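Local coordinates for disulfide bond protein A (Staphylococcus aureus, PDB 3BCI) that probably acts as a thiol:disulfide oxidoreductase of the thioredoxin family, using a redox-active cysteine pair in oxidative protein folding, at residues K27-D30 with E31-P35; N40-N44 with H45-Y49; L110-D113 with K114-N118; A153-G157 with E158-D162. All coordinates share one frame; numbering follows the deposited sequence.

How the contacts relate
Contacts 1 and 2 lie in series on one beta-alpha-beta unit: strand 14-19, helix 24-42 and strand 48-53. Their centres are 15 Å apart, and they touch where Met34 CE packs 3.7 Å from Ile42 CD1. Contact 1 follows Cys26 of the redox-active Cys23/Cys26 pair, and the side chain of Lys27 lies near that pair without touching it. Contact 4 is a hairpin of the same sheet that contact 2 enters. Its nearest atoms are about 5 Å from contact 1 and about 6 Å from contact 2, without touching. Contact 3 stands apart, at the start of helix 114-125. Its centre is 35 Å from that of contact 4, on the opposite side of the chain's centre.

Contact 1: K27-D30 with E31-P35; sequences KELD and EKVMP
Lys27 NZ meets the Glu31 carboxylate once directly and once through water. The salt bridge to Glu31 OE2 is 2.8 Å long. The ammonium comes in from above the carboxylate plane, 41° out of it. The same NZ is 3.1 Å from a water, to which it donates, and that water donates to Glu31 OE1. Both carboxylate oxygens are thus engaged, which probably limits rotation of the group. Lys27 leaves the helix with CG anti to the backbone N (chi1 172°) and stays straight until its last torsion, which bends NZ over to Glu31. Glu28 and Lys32 lie alongside each other and point the same way. Their salt bridge is long, with Glu28 OE1 3.9 Å from Lys32 NZ. On the buried side Leu29 CD2 packs 4.1 Å from Val33 CB, and Tyr169 touches both residues. Asp30 crosses Met34 at about a right angle, with Asp30 OD1 3.4 Å from Met34 CG. Phe87 lies against both Lys27 and Asp30. The backbone bond from Val33 N to Leu29 O is short, 2.7 Å. The next one, from Met34 N to Asp30 O, is weak at 3.2 Å. Pro35 has no N-H to give, and the helix kinks there. This is i to i+4 pairing along the kinked helix that begins within the Cys23/Cys26 redox pair, as in the thioredoxin fold.

Contact 2: N40-N44 with H45-Y49; sequences NYIDN and HKVEY
His45 N bonds Ile42 O across a type I turn, and Lys46 N bonds Tyr41 O weakly; with the positive phi of His45 this resembles a Schellman motif with a weak outer bond. Val47 N also donates to Tyr41 O, at 3.0 Å. The Tyr41 ring lies obliquely against Lys46 and Val47. Its CD2 is 3.9 Å from Val47 CG1 and is equally close to Lys46 CB. Ile42 CD1 reaches Tyr49 CB at 3.8 Å. Asn44 holds CG between its backbone N and carbonyl carbon (chi1 56°), which turns the amide back toward Asn40. There Asn44 ND2 donates to Asn40 O at 2.9 Å. The bond is fairly straight (159°), but it meets the carbonyl from well above its plane. Asn44 OD1 accepts a weak bond from Lys46 N, at 3.4 Å. The Lys46 chain runs extended past this amide, and its NZ reaches Asn40 O through a water. A second water joins Ile42 O and Val47 O. Over one face of the His45 ring lies Asp43 O, 3.6 Å above the plane. Asp43 itself pairs with Arg38. The chemistry divides the turn. Backbone N-H groups, the Asn44 amide and two waters serve the carbonyls of Asn40, Tyr41 and Ile42. Apolar packing runs from Tyr41 toward helix 166-174, from Ile42 and Tyr49 toward helix 79-88, and from Val47 toward Val15 of strand 14-19.

Contact 3: L110-D113 with K114-N118; sequences LHLD and KETEN
Asp113 and Thr116 cross at about a right angle, with the aspartate carboxylate against the first turn of helix 114-125. With chi1 at 71°, the Asp113 carboxylate folds back over its own main chain toward Thr116. Asp113 OD2 accepts from Thr116 N at 3.1 Å. This N-H comes from above the carboxylate plane, 51° out of it. Thr116 OG1 donates to Asp113 OD1, but the modelled 2.4 Å is very short, and the exact length is doubtful. Asp113 occupies the N-cap position, and its bond from Thr116 N is a capping bond. Its negative charge would suit the helix's N-terminal end. The main chain adds a nearly straight bond from Glu117 N to Asp113 O, 3.1 Å. Leu112 also crosses Thr116 at about a right angle, meeting its methyl rather than its hydroxyl: Leu112 CD1 is 3.9 Å from Thr116 CG2. A water accepts from Leu112 N and donates to Glu117 OE1 at 2.8 Å, tying the loop to the helix. The contact lies on the surface, where the loop after helix 100-108 turns into helix 114-125. Leu112 rests there against Ala75 and Ser78, in the loop between helices 61-74 and 79-88.

Contact 4: A153-G157 with E158-D162; sequences AFING and EKVED
Val160 CG2 fits against two side chains of the neighbouring strand, 3.7 Å from Ala153 CB and 3.9 Å from Ile155 CG1. With the valine chi1 at 178°, it is CG2, beside the backbone N, that faces Ala153 and Ile155. Phe154 lies on the other face of the hairpin, crossing Lys159 obliquely. Its CD1 comes within 3.5 Å of Lys159 CA and its CE1 within 3.7 Å of Lys159 CB. The lysine chain then bends away, and its NZ gives Val160 O a weak hydrogen bond. The backbone ladder fixes this register. Ile155 and Glu158 form a hydrogen-bonded antiparallel pair, with Ile155 N 2.8 Å from Glu158 O and a return bond from Glu158 N to Ile155 O. Phe154 and Lys159 form the non-hydrogen-bonded pair. Beyond them Val160 N gives Ala153 O a nearly straight bond (173°) of 2.9 Å. A water continues the ladder, accepting from Ala153 N and donating to Val160 O. The strands are joined by a type I' turn with Asn156 and Gly157 at its corners, both at positive phi. Asn156 OD1 accepts from Leu14 N, tying the turn to strand 14-19. Strand 152-155 lies between strand 14-19 and the edge strand 158-159. Helix 166-174 packs on the Ala153, Ile155 and Val160 side through Tyr169, Leu172, Leu173 and Ser168.

Contact 1: K27-D30 with E31-P35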
loop_
_atom_site.group_PDB
_atom_site.type_symbol
_atom_site.label_atom_id
_atom_site.label_comp_id
_atom_site.label_asym_id
_atom_site.label_seq_id
_atom_site.Cartn_x
_atom_site.Cartn_y
_atom_site.Cartn_z
ATOM N N LYS A 27 -2.672 1.807 9.651
ATOM C CA LYS A 27 -4.111 1.833 9.386
ATOM C C LYS A 27 -4.608 3.243 9.718
ATOM O O LYS A 27 -5.453 3.803 9.016
ATOM C CB LYS A 27 -4.808 0.792 10.275
ATOM C CG LYS A 27 -6.329 0.819 10.271
ATOM C CD LYS A 27 -6.871 -0.320 11.142
ATOM C CE LYS A 27 -8.386 -0.342 11.190
ATOM N NZ LYS A 27 -8.946 0.813 11.945
ATOM N N GLU A 28 -4.065 3.815 10.789
ATOM C CA GLU A 28 -4.424 5.162 11.217
ATOM C C GLU A 28 -4.027 6.189 10.177
ATOM O O GLU A 28 -4.783 7.115 9.892
ATOM C CB GLU A 28 -3.728 5.503 12.529
ATOM C CG GLU A 28 -4.571 5.283 13.750
ATOM C CD GLU A 28 -3.789 5.511 15.028
ATOM O OE1 GLU A 28 -3.065 6.516 15.123
ATOM O OE2 GLU A 28 -3.899 4.688 15.951
ATOM N N LEU A 29 -2.828 6.039 9.622
ATOM C CA LEU A 29 -2.369 6.971 8.602
ATOM C C LEU A 29 -3.332 6.916 7.417
ATOM O O LEU A 29 -3.771 7.949 6.910
ATOM C CB LEU A 29 -0.946 6.614 8.159
ATOM C CG LEU A 29 -0.265 7.505 7.109
ATOM C CD1 LEU A 29 1.245 7.321 7.203
ATOM C CD2 LEU A 29 -0.761 7.161 5.699
ATOM N N ASP A 30 -3.679 5.709 6.989
ATOM C CA ASP A 30 -4.587 5.547 5.860
ATOM C C ASP A 30 -5.921 6.262 6.090
ATOM O O ASP A 30 -6.394 7.005 5.230
ATOM C CB ASP A 30 -4.852 4.064 5.605
ATOM C CG ASP A 30 -5.655 3.826 4.342
ATOM O OD1 ASP A 30 -5.057 3.849 3.242
ATOM O OD2 ASP A 30 -6.883 3.634 4.455
ATOM N N GLU A 31 -6.513 6.044 7.259
ATOM C CA GLU A 31 -7.804 6.640 7.602
ATOM C C GLU A 31 -7.752 8.155 7.728
ATOM O O GLU A 31 -8.663 8.851 7.290
ATOM C CB GLU A 31 -8.318 6.070 8.928
ATOM C CG GLU A 31 -8.338 4.559 9.007
ATOM C CD GLU A 31 -8.672 4.057 10.403
ATOM O OE1 GLU A 31 -8.109 4.598 11.376
ATOM O OE2 GLU A 31 -9.485 3.117 10.525
ATOM N N LYS A 32 -6.679 8.655 8.331
ATOM C CA LYS A 32 -6.515 10.087 8.557
ATOM C C LYS A 32 -5.968 10.904 7.391
ATOM O O LYS A 32 -6.369 12.051 7.182
ATOM C CB LYS A 32 -5.597 10.309 9.762
ATOM C CG LYS A 32 -6.148 9.789 11.083
ATOM C CD LYS A 32 -5.145 10.018 12.213
ATOM C CE LYS A 32 -5.742 9.668 13.570
ATOM N NZ LYS A 32 -4.781 9.951 14.671
ATOM N N VAL A 33 -5.056 10.312 6.632
ATOM C CA VAL A 33 -4.397 11.022 5.541
ATOM C C VAL A 33 -4.881 10.793 4.111
ATOM O O VAL A 33 -5.110 11.749 3.359
ATOM C CB VAL A 33 -2.879 10.719 5.579
ATOM C CG1 VAL A 33 -2.182 11.342 4.383
ATOM C CG2 VAL A 33 -2.281 11.226 6.886
ATOM N N MET A 34 -5.018 9.529 3.734
ATOM C CA MET A 34 -5.388 9.171 2.375
ATOM C C MET A 34 -6.627 9.795 1.736
ATOM O O MET A 34 -6.584 10.173 0.568
ATOM C CB MET A 34 -5.428 7.647 2.249
ATOM C CG MET A 34 -4.048 7.008 2.464
ATOM S SD MET A 34 -2.729 7.775 1.450
ATOM C CE MET A 34 -3.162 7.198 -0.138
ATOM N N PRO A 35 -7.739 9.922 2.476
ATOM C CA PRO A 35 -8.914 10.524 1.838
ATOM C C PRO A 35 -8.620 11.872 1.174
ATOM O O PRO A 35 -8.962 12.089 0.013
ATOM C CB PRO A 35 -9.906 10.641 2.994
ATOM C CG PRO A 35 -9.576 9.438 3.817
ATOM C CD PRO A 35 -8.058 9.477 3.844
HETATM O O HOH W 1 -7.694 3.127 13.538
HETATM O O HOH W 2 -2.565 8.784 14.450
#

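Contact 2: N40-N44 with H45-Y49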
loop_
_atom_site.group_PDB
_atom_site.type_symbol
_atom_site.label_atom_id
_atom_site.label_comp_id
_atom_site.label_asym_id
_atom_site.label_seq_id
_atom_site.Cartn_x
_atom_site.Cartn_y
_atom_site.Cartn_z
ATOM N N ASN A 40 -6.913 15.494 -3.331
ATOM C CA ASN A 40 -6.193 16.689 -3.744
ATOM C C ASN A 40 -4.870 16.511 -4.465
ATOM O O ASN A 40 -4.377 17.458 -5.080
ATOM C CB ASN A 40 -5.985 17.590 -2.527
ATOM C CG ASN A 40 -7.291 17.934 -1.837
ATOM O OD1 ASN A 40 -8.214 18.455 -2.461
ATOM N ND2 ASN A 40 -7.376 17.640 -0.545
ATOM N N TYR A 41 -4.283 15.321 -4.413
ATOM C CA TYR A 41 -2.993 15.153 -5.069
ATOM C C TYR A 41 -2.746 13.877 -5.858
ATOM O O TYR A 41 -1.981 13.897 -6.822
ATOM C CB TYR A 41 -1.854 15.306 -4.051
ATOM C CG TYR A 41 -1.638 16.710 -3.541
ATOM C CD1 TYR A 41 -2.248 17.151 -2.370
ATOM C CD2 TYR A 41 -0.835 17.605 -4.243
ATOM C CE1 TYR A 41 -2.064 18.457 -1.912
ATOM C CE2 TYR A 41 -0.644 18.908 -3.796
ATOM C CZ TYR A 41 -1.262 19.327 -2.632
ATOM O OH TYR A 41 -1.068 20.616 -2.196
ATOM N N ILE A 42 -3.363 12.771 -5.460
ATOM C CA ILE A 42 -3.114 11.517 -6.161
ATOM C C ILE A 42 -4.041 11.222 -7.340
ATOM O O ILE A 42 -3.568 10.940 -8.438
ATOM C CB ILE A 42 -3.154 10.326 -5.183
ATOM C CG1 ILE A 42 -2.195 10.583 -4.011
ATOM C CG2 ILE A 42 -2.743 9.053 -5.919
ATOM C CD1 ILE A 42 -2.269 9.534 -2.911
ATOM N N ASP A 43 -5.350 11.277 -7.120
ATOM C CA ASP A 43 -6.304 11.005 -8.198
ATOM C C ASP A 43 -6.283 12.040 -9.315
ATOM O O ASP A 43 -6.674 11.746 -10.446
ATOM C CB ASP A 43 -7.721 10.886 -7.645
ATOM C CG ASP A 43 -7.917 9.625 -6.835
ATOM O OD1 ASP A 43 -7.045 8.745 -6.916
ATOM O OD2 ASP A 43 -8.933 9.508 -6.126
ATOM N N ASN A 44 -5.844 13.253 -9.001
ATOM C CA ASN A 44 -5.769 14.296 -10.016
ATOM C C ASN A 44 -4.352 14.314 -10.588
ATOM O O ASN A 44 -3.928 15.272 -11.240
ATOM C CB ASN A 44 -6.156 15.659 -9.428
ATOM C CG ASN A 44 -5.326 16.035 -8.225
ATOM O OD1 ASN A 44 -4.405 15.314 -7.843
ATOM N ND2 ASN A 44 -5.644 17.173 -7.619
ATOM N N HIS A 45 -3.621 13.235 -10.317
ATOM C CA HIS A 45 -2.261 13.054 -10.823
ATOM C C HIS A 45 -1.251 14.165 -10.546
ATOM O O HIS A 45 -0.358 14.411 -11.360
ATOM C CB HIS A 45 -2.326 12.796 -12.331
ATOM C CG HIS A 45 -3.315 11.741 -12.709
ATOM N ND1 HIS A 45 -3.182 10.427 -12.318
ATOM C CD2 HIS A 45 -4.480 11.814 -13.395
ATOM C CE1 HIS A 45 -4.224 9.734 -12.744
ATOM N NE2 HIS A 45 -5.026 10.553 -13.400
ATOM N N LYS A 46 -1.376 14.832 -9.406
ATOM C CA LYS A 46 -0.434 15.891 -9.065
ATOM C C LYS A 46 0.871 15.310 -8.527
ATOM O O LYS A 46 1.929 15.918 -8.655
ATOM C CB LYS A 46 -1.042 16.848 -8.043
ATOM C CG LYS A 46 -1.916 17.917 -8.671
ATOM C CD LYS A 46 -2.366 18.936 -7.645
ATOM C CE LYS A 46 -2.856 20.198 -8.329
ATOM N NZ LYS A 46 -3.473 21.152 -7.366
ATOM N N VAL A 47 0.797 14.130 -7.926
ATOM C CA VAL A 47 1.997 13.488 -7.398
ATOM C C VAL A 47 1.971 12.011 -7.737
ATOM O O VAL A 47 0.951 11.483 -8.176
ATOM C CB VAL A 47 2.086 13.599 -5.859
ATOM C CG1 VAL A 47 1.929 15.051 -5.426
ATOM C CG2 VAL A 47 1.011 12.722 -5.207
ATOM N N GLU A 48 3.109 11.358 -7.554
ATOM C CA GLU A 48 3.208 9.921 -7.757
ATOM C C GLU A 48 3.159 9.390 -6.329
ATOM O O GLU A 48 3.852 9.909 -5.450
ATOM C CB GLU A 48 4.546 9.548 -8.395
ATOM C CG GLU A 48 4.752 10.126 -9.783
ATOM C CD GLU A 48 4.030 9.337 -10.857
ATOM O OE1 GLU A 48 2.942 8.788 -10.575
ATOM O OE2 GLU A 48 4.549 9.276 -11.991
ATOM N N TYR A 49 2.320 8.388 -6.088
ATOM C CA TYR A 49 2.207 7.796 -4.761
ATOM C C TYR A 49 2.782 6.392 -4.802
ATOM O O TYR A 49 2.535 5.640 -5.749
ATOM C CB TYR A 49 0.740 7.734 -4.317
ATOM C CG TYR A 49 0.509 6.888 -3.083
ATOM C CD1 TYR A 49 1.031 7.259 -1.839
ATOM C CD2 TYR A 49 -0.213 5.697 -3.162
ATOM C CE1 TYR A 49 0.834 6.456 -0.704
ATOM C CE2 TYR A 49 -0.411 4.894 -2.044
ATOM C CZ TYR A 49 0.110 5.276 -0.822
ATOM O OH TYR A 49 -0.106 4.478 0.280
HETATM O O HOH W 3 -4.532 20.218 -4.972
HETATM O O HOH W 4 -1.092 9.835 -9.046
#

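Contact 3: L110-D113 with K114-N118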
loop_
_atom_site.group_PDB
_atom_site.type_symbol
_atom_site.label_atom_id
_atom_site.label_comp_id
_atom_site.label_asym_id
_atom_site.label_seq_id
_atom_site.Cartn_x
_atom_site.Cartn_y
_atom_site.Cartn_z
ATOM N N LEU A 110 -13.674 -5.481 -5.463
ATOM C CA LEU A 110 -13.357 -4.348 -6.332
ATOM C C LEU A 110 -14.294 -4.325 -7.544
ATOM O O LEU A 110 -14.453 -3.297 -8.207
ATOM C CB LEU A 110 -11.904 -4.430 -6.801
ATOM C CG LEU A 110 -10.831 -4.372 -5.708
ATOM C CD1 LEU A 110 -9.451 -4.491 -6.336
ATOM C CD2 LEU A 110 -10.954 -3.068 -4.936
ATOM N N HIS A 111 -14.900 -5.471 -7.833
ATOM C CA HIS A 111 -15.834 -5.597 -8.949
ATOM C C HIS A 111 -15.247 -5.227 -10.297
ATOM O O HIS A 111 -15.838 -4.457 -11.057
ATOM C CB HIS A 111 -17.082 -4.757 -8.678
ATOM C CG HIS A 111 -17.809 -5.162 -7.436
ATOM N ND1 HIS A 111 -18.122 -6.477 -7.159
ATOM C CD2 HIS A 111 -18.261 -4.437 -6.387
ATOM C CE1 HIS A 111 -18.733 -6.543 -5.990
ATOM N NE2 HIS A 111 -18.830 -5.320 -5.500
ATOM N N LEU A 112 -14.077 -5.782 -10.587
ATOM C CA LEU A 112 -13.407 -5.543 -11.855
ATOM C C LEU A 112 -14.034 -6.549 -12.808
ATOM O O LEU A 112 -14.852 -7.373 -12.389
ATOM C CB LEU A 112 -11.914 -5.846 -11.723
ATOM C CG LEU A 112 -11.167 -5.192 -10.559
ATOM C CD1 LEU A 112 -9.778 -5.806 -10.448
ATOM C CD2 LEU A 112 -11.079 -3.689 -10.769
ATOM N N ASP A 113 -13.675 -6.495 -14.085
ATOM C CA ASP A 113 -14.230 -7.470 -15.004
ATOM C C ASP A 113 -13.638 -8.815 -14.587
ATOM O O ASP A 113 -12.536 -8.874 -14.034
ATOM C CB ASP A 113 -13.865 -7.156 -16.456
ATOM C CG ASP A 113 -12.403 -7.394 -16.758
ATOM O OD1 ASP A 113 -11.593 -6.477 -16.520
ATOM O OD2 ASP A 113 -12.063 -8.502 -17.231
ATOM N N LYS A 114 -14.377 -9.886 -14.848
ATOM C CA LYS A 114 -13.973 -11.237 -14.482
ATOM C C LYS A 114 -12.529 -11.627 -14.791
ATOM O O LYS A 114 -11.809 -12.088 -13.904
ATOM C CB LYS A 114 -14.916 -12.250 -15.136
ATOM C CG LYS A 114 -14.719 -13.681 -14.665
ATOM C CD LYS A 114 -15.140 -13.856 -13.215
ATOM C CE LYS A 114 -15.216 -15.329 -12.846
ATOM N NZ LYS A 114 -15.782 -15.540 -11.486
ATOM N N GLU A 115 -12.108 -11.452 -16.040
ATOM C CA GLU A 115 -10.753 -11.831 -16.428
ATOM C C GLU A 115 -9.651 -11.036 -15.723
ATOM O O GLU A 115 -8.589 -11.575 -15.440
ATOM C CB GLU A 115 -10.581 -11.734 -17.950
ATOM C CG GLU A 115 -11.401 -12.760 -18.753
ATOM C CD GLU A 115 -11.165 -14.210 -18.315
ATOM O OE1 GLU A 115 -10.047 -14.529 -17.852
ATOM O OE2 GLU A 115 -12.095 -15.039 -18.452
ATOM N N THR A 116 -9.894 -9.762 -15.441
ATOM C CA THR A 116 -8.888 -8.953 -14.754
ATOM C C THR A 116 -8.760 -9.493 -13.332
ATOM O O THR A 116 -7.667 -9.644 -12.799
ATOM C CB THR A 116 -9.300 -7.469 -14.719
ATOM O OG1 THR A 116 -9.340 -6.963 -16.060
ATOM C CG2 THR A 116 -8.304 -6.651 -13.904
ATOM N N GLU A 117 -9.906 -9.792 -12.739
ATOM C CA GLU A 117 -9.984 -10.346 -11.399
ATOM C C GLU A 117 -9.188 -11.649 -11.321
ATOM O O GLU A 117 -8.366 -11.822 -10.426
ATOM C CB GLU A 117 -11.450 -10.600 -11.059
ATOM C CG GLU A 117 -11.710 -11.283 -9.732
ATOM C CD GLU A 117 -13.193 -11.462 -9.489
ATOM O OE1 GLU A 117 -13.894 -10.446 -9.317
ATOM O OE2 GLU A 117 -13.666 -12.613 -9.483
ATOM N N ASN A 118 -9.428 -12.553 -12.270
ATOM C CA ASN A 118 -8.730 -13.839 -12.300
ATOM C C ASN A 118 -7.233 -13.653 -12.484
ATOM O O ASN A 118 -6.432 -14.372 -11.887
ATOM C CB ASN A 118 -9.259 -14.732 -13.434
ATOM C CG ASN A 118 -10.688 -15.174 -13.209
ATOM O OD1 ASN A 118 -11.158 -15.217 -12.076
ATOM N ND2 ASN A 118 -11.383 -15.521 -14.287
HETATM O O HOH W 5 -12.811 -7.883 -8.983
#

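Contact 4: A153-G157 with E158-D162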
loop_
_atom_site.group_PDB
_atom_site.type_symbol
_atom_site.label_atom_id
_atom_site.label_comp_id
_atom_site.label_asym_id
_atom_site.label_seq_id
_atom_site.Cartn_x
_atom_site.Cartn_y
_atom_site.Cartn_z
ATOM N N ALA A 153 6.630 8.696 6.165
ATOM C CA ALA A 153 6.381 9.178 4.816
ATOM C C ALA A 153 7.421 10.194 4.391
ATOM O O ALA A 153 7.950 10.934 5.215
ATOM C CB ALA A 153 4.979 9.784 4.732
ATOM N N PHE A 154 7.712 10.208 3.095
ATOM C CA PHE A 154 8.688 11.117 2.516
ATOM C C PHE A 154 8.146 11.684 1.208
ATOM O O PHE A 154 7.420 11.005 0.483
ATOM C CB PHE A 154 9.995 10.365 2.231
ATOM C CG PHE A 154 10.663 9.820 3.464
ATOM C CD1 PHE A 154 11.647 10.553 4.119
ATOM C CD2 PHE A 154 10.302 8.577 3.975
ATOM C CE1 PHE A 154 12.263 10.052 5.270
ATOM C CE2 PHE A 154 10.909 8.068 5.123
ATOM C CZ PHE A 154 11.891 8.803 5.773
ATOM N N ILE A 155 8.492 12.932 0.919
ATOM C CA ILE A 155 8.079 13.576 -0.321
ATOM C C ILE A 155 9.382 14.039 -0.957
ATOM O O ILE A 155 10.072 14.910 -0.427
ATOM C CB ILE A 155 7.138 14.769 -0.060
ATOM C CG1 ILE A 155 5.864 14.272 0.638
ATOM C CG2 ILE A 155 6.787 15.444 -1.379
ATOM C CD1 ILE A 155 4.812 15.340 0.879
ATOM N N ASN A 156 9.719 13.430 -2.087
ATOM C CA ASN A 156 10.968 13.712 -2.779
ATOM C C ASN A 156 12.120 13.545 -1.797
ATOM O O ASN A 156 13.065 14.335 -1.784
ATOM C CB ASN A 156 10.983 15.125 -3.371
ATOM C CG ASN A 156 10.049 15.265 -4.557
ATOM O OD1 ASN A 156 9.671 14.273 -5.182
ATOM N ND2 ASN A 156 9.683 16.499 -4.881
ATOM N N GLY A 157 12.014 12.517 -0.957
ATOM C CA GLY A 157 13.061 12.231 0.004
ATOM C C GLY A 157 13.066 13.060 1.270
ATOM O O GLY A 157 13.903 12.828 2.134
ATOM N N GLU A 158 12.158 14.029 1.377
ATOM C CA GLU A 158 12.072 14.876 2.567
ATOM C C GLU A 158 11.044 14.256 3.504
ATOM O O GLU A 158 9.931 13.920 3.090
ATOM C CB GLU A 158 11.639 16.297 2.184
ATOM C CG GLU A 158 12.647 17.037 1.328
ATOM C CD GLU A 158 13.691 17.771 2.151
ATOM O OE1 GLU A 158 14.064 17.274 3.237
ATOM O OE2 GLU A 158 14.144 18.844 1.702
ATOM N N LYS A 159 11.411 14.102 4.769
ATOM C CA LYS A 159 10.510 13.489 5.735
ATOM C C LYS A 159 9.293 14.347 6.049
ATOM O O LYS A 159 9.410 15.549 6.261
ATOM C CB LYS A 159 11.256 13.191 7.039
ATOM C CG LYS A 159 10.464 12.312 8.001
ATOM C CD LYS A 159 11.201 12.090 9.311
ATOM C CE LYS A 159 10.643 12.972 10.418
ATOM N NZ LYS A 159 9.249 12.577 10.783
ATOM N N VAL A 160 8.126 13.717 6.067
ATOM C CA VAL A 160 6.890 14.410 6.397
ATOM C C VAL A 160 6.898 14.514 7.925
ATOM O O VAL A 160 6.908 13.495 8.616
ATOM C CB VAL A 160 5.666 13.597 5.932
ATOM C CG1 VAL A 160 4.375 14.307 6.336
ATOM C CG2 VAL A 160 5.721 13.404 4.408
ATOM N N GLU A 161 6.908 15.742 8.440
ATOM C CA GLU A 161 6.947 15.993 9.881
ATOM C C GLU A 161 5.938 15.182 10.692
ATOM O O GLU A 161 6.295 14.583 11.702
ATOM C CB GLU A 161 6.757 17.488 10.155
ATOM C CG GLU A 161 7.995 18.325 9.858
ATOM C CD GLU A 161 7.726 19.818 9.904
ATOM O OE1 GLU A 161 6.997 20.267 10.813
ATOM O OE2 GLU A 161 8.252 20.546 9.036
ATOM N N ASP A 162 4.683 15.174 10.258
ATOM C CA ASP A 162 3.641 14.407 10.935
ATOM C C ASP A 162 2.908 13.603 9.860
ATOM O O ASP A 162 1.969 14.097 9.240
ATOM C CB ASP A 162 2.663 15.342 11.644
ATOM C CG ASP A 162 1.574 14.596 12.374
ATOM O OD1 ASP A 162 1.540 13.351 12.282
ATOM O OD2 ASP A 162 0.746 15.251 13.037
HETATM O O HOH W 6 7.147 10.723 8.504
#